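Side-chain contact in carbohydrate-binding protein (Flavonifractor plautii, PDB 6N1B), which removes the acetyl group from N-acetylgalactosamine of the A blood antigen, as part of a bacterial pathway converting A to O type blood: residues M204-I209 against I334-F339. Numbering follows the deposited sequence.
With GLA (alpha-D-galactopyranose), chain B.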
loop_
_atom_site.group_PDB
_atom_site.type_symbol
_atom_site.label_atom_id
_atom_site.label_comp_id
_atom_site.label_asym_id
_atom_site.label_seq_id
_atom_site.Cartn_x
_atom_site.Cartn_y
_atom_site.Cartn_z
ATOM N N MET A 204 1.564 -13.562 3.817
ATOM C CA MET A 204 1.543 -12.285 4.531
ATOM C C MET A 204 1.550 -11.115 3.528
ATOM O O MET A 204 2.356 -10.202 3.624
ATOM C CB MET A 204 2.810 -12.175 5.491
ATOM C CG MET A 204 3.106 -13.154 6.318
ATOM S SD MET A 204 4.517 -12.885 7.316
ATOM C CE MET A 204 5.959 -13.222 6.340
ATOM N N LEU A 205 0.744 -11.221 2.454
ATOM C CA LEU A 205 0.748 -10.212 1.421
ATOM C C LEU A 205 0.132 -8.904 1.861
ATOM O O LEU A 205 -0.819 -8.836 2.637
ATOM C CB LEU A 205 0.075 -10.677 0.147
ATOM C CG LEU A 205 0.585 -12.003 -0.496
ATOM C CD1 LEU A 205 -0.014 -12.219 -1.807
ATOM C CD2 LEU A 205 2.126 -11.981 -0.601
ATOM N N SER A 206 0.670 -7.833 1.274
ATOM C CA SER A 206 0.121 -6.495 1.496
ATOM C C SER A 206 -0.091 -6.125 3.008
ATOM O O SER A 206 -1.194 -5.711 3.378
ATOM C CB SER A 206 -1.193 -6.301 0.708
ATOM O OG SER A 206 -1.706 -4.983 0.794
ATOM N N PRO A 207 0.989 -6.293 3.770
ATOM C CA PRO A 207 0.830 -5.850 5.199
ATOM C C PRO A 207 0.409 -4.417 5.338
ATOM O O PRO A 207 0.939 -3.548 4.593
ATOM C CB PRO A 207 2.272 -6.090 5.742
ATOM C CG PRO A 207 3.163 -5.950 4.589
ATOM C CD PRO A 207 2.389 -6.607 3.461
ATOM N N THR A 208 -0.504 -4.109 6.210
ATOM C CA THR A 208 -0.952 -2.740 6.404
ATOM C C THR A 208 -1.041 -2.536 7.890
ATOM O O THR A 208 -1.674 -3.362 8.601
ATOM C CB THR A 208 -2.216 -2.422 5.589
ATOM O OG1 THR A 208 -2.674 -1.113 5.862
ATOM C CG2 THR A 208 -3.372 -3.346 5.844
ATOM N N ILE A 209 -0.444 -1.461 8.400
ATOM C CA ILE A 209 -0.292 -1.205 9.834
ATOM C C ILE A 209 -1.025 0.039 10.284
ATOM O O ILE A 209 -1.006 1.058 9.585
ATOM C CB ILE A 209 1.227 -1.128 10.147
ATOM C CG1 ILE A 209 1.978 -2.388 9.839
ATOM C CG2 ILE A 209 1.411 -0.761 11.639
ATOM C CD1 ILE A 209 2.355 -2.683 8.368
ATOM N N ILE A 334 -7.807 -2.437 -11.051
ATOM C CA ILE A 334 -7.349 -1.556 -10.020
ATOM C C ILE A 334 -6.502 -2.331 -9.061
ATOM O O ILE A 334 -6.891 -3.464 -8.646
ATOM C CB ILE A 334 -8.481 -0.824 -9.308
ATOM C CG1 ILE A 334 -9.453 -0.156 -10.295
ATOM C CG2 ILE A 334 -7.960 0.122 -8.313
ATOM C CD1 ILE A 334 -8.825 0.848 -11.183
ATOM N N TYR A 335 -5.325 -1.811 -8.755
ATOM C CA TYR A 335 -4.354 -2.481 -7.895
ATOM C C TYR A 335 -4.361 -1.807 -6.499
ATOM O O TYR A 335 -5.222 -1.004 -6.192
ATOM C CB TYR A 335 -2.944 -2.515 -8.578
ATOM C CG TYR A 335 -2.172 -3.782 -8.308
ATOM C CD1 TYR A 335 -2.572 -4.945 -9.046
ATOM C CD2 TYR A 335 -1.161 -3.936 -7.397
ATOM C CE1 TYR A 335 -1.934 -6.174 -8.796
ATOM C CE2 TYR A 335 -0.542 -5.125 -7.116
ATOM C CZ TYR A 335 -0.967 -6.271 -7.860
ATOM O OH TYR A 335 -0.384 -7.515 -7.554
ATOM N N ARG A 336 -3.411 -2.209 -5.655
ATOM C CA ARG A 336 -3.461 -1.769 -4.289
ATOM C C ARG A 336 -3.454 -0.293 -4.134
ATOM O O ARG A 336 -2.696 0.405 -4.826
ATOM C CB ARG A 336 -2.287 -2.430 -3.533
ATOM C CG ARG A 336 -2.412 -2.315 -2.001
ATOM C CD ARG A 336 -1.831 -1.058 -1.327
ATOM N NE ARG A 336 -1.762 -1.342 0.119
ATOM C CZ ARG A 336 -1.292 -0.487 1.038
ATOM N NH1 ARG A 336 -0.915 0.730 0.706
ATOM N NH2 ARG A 336 -1.322 -0.842 2.302
ATOM N N SER A 337 -4.296 0.219 -3.258
ATOM C CA SER A 337 -4.533 1.649 -3.131
ATOM C C SER A 337 -4.353 2.074 -1.691
ATOM O O SER A 337 -4.542 1.266 -0.753
ATOM C CB SER A 337 -5.901 1.950 -3.666
ATOM O OG SER A 337 -5.979 1.550 -5.070
ATOM N N SER A 338 -3.991 3.317 -1.435
ATOM C CA SER A 338 -3.824 3.905 -0.119
ATOM C C SER A 338 -4.749 5.082 0.018
ATOM O O SER A 338 -5.032 5.748 -0.934
ATOM C CB SER A 338 -2.358 4.275 0.045
ATOM O OG SER A 338 -2.091 4.862 1.292
ATOM N N PHE A 339 -5.202 5.374 1.228
ATOM C CA PHE A 339 -6.127 6.494 1.377
ATOM C C PHE A 339 -5.889 7.257 2.646
ATOM O O PHE A 339 -5.285 6.751 3.633
ATOM C CB PHE A 339 -7.576 6.035 1.307
ATOM C CG PHE A 339 -8.069 5.310 2.500
ATOM C CD1 PHE A 339 -7.691 3.961 2.749
ATOM C CD2 PHE A 339 -8.877 5.887 3.355
ATOM C CE1 PHE A 339 -8.194 3.321 3.864
ATOM C CE2 PHE A 339 -9.383 5.271 4.527
ATOM C CZ PHE A 339 -9.043 3.973 4.725
HETATM C C1 GLA B . 2.192 -11.217 -7.627
HETATM C C2 GLA B . 2.726 -10.184 -6.580
HETATM C C3 GLA B . 3.995 -10.744 -5.916
HETATM C C4 GLA B . 3.757 -12.172 -5.303
HETATM C C5 GLA B . 3.061 -13.095 -6.352
HETATM C C6 GLA B . 2.509 -14.320 -5.743
HETATM O O2 GLA B . 3.051 -8.962 -7.342
HETATM O O3 GLA B . 4.614 -9.681 -4.843
HETATM O O4 GLA B . 2.968 -11.960 -4.193
HETATM O O5 GLA B . 1.833 -12.457 -6.916
HETATM O O6 GLA B . 1.926 -15.263 -6.743
#
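Ser-206 and Arg-336 lie closest across the two segments, their CA atoms 8.3 Å apart, and the CA atoms of Thr-208 and Ser-338 are wider apart at 9.7 Å. Strands 207-212 and 333-342 belong to different four-stranded antiparallel sheets, both blades of what is probably a five-bladed beta-propeller. Each strand is at one border of its sheet, so the contact joins two blades near the centre of the molecule. Arg-336 bridges the gap. Its CG stands anti to the backbone N (chi1 -166°), and a bend at chi2 (-88°) turns the guanidinium along the flank of 206-208. Ser-206 OG lies at the guanidinium edge, 3.7 Å from Arg-336 NE. Thr-208 CB lies near the guanidinium plane, 3.8 Å from Arg-336 NH2. These contacts are van der Waals in range. The charge is held elsewhere: Arg-336 NH1 bonds to Asp-56 OD1 and Pro-55 O, and NH2 to Asp-122 OD1. Asp-56 and Asp-122 bind a calcium ion, so the arginine is a second-shell residue that probably helps to position them, and the bonds to both carboxylates should also fix the rotation of the guanidinium. Thr-208 OG1 accepts a hydrogen bond from Val-275 N, and the side chain of Thr-208 comes within about 4 Å of a bound calcium ion. The chain turns a corner at Ser-206, where phi and psi are both positive. Just before it, Leu-205 faces the glycan pocket, and its CD1 and CD2 both lie near O4 of the alpha-galactose GLA. Tyr-335 OH approaches the same sugar from the other segment, 3.7 Å from GLA O2, too long for a hydrogen bond. Leu-205 CD2 lies 3.7 Å from GLA O4.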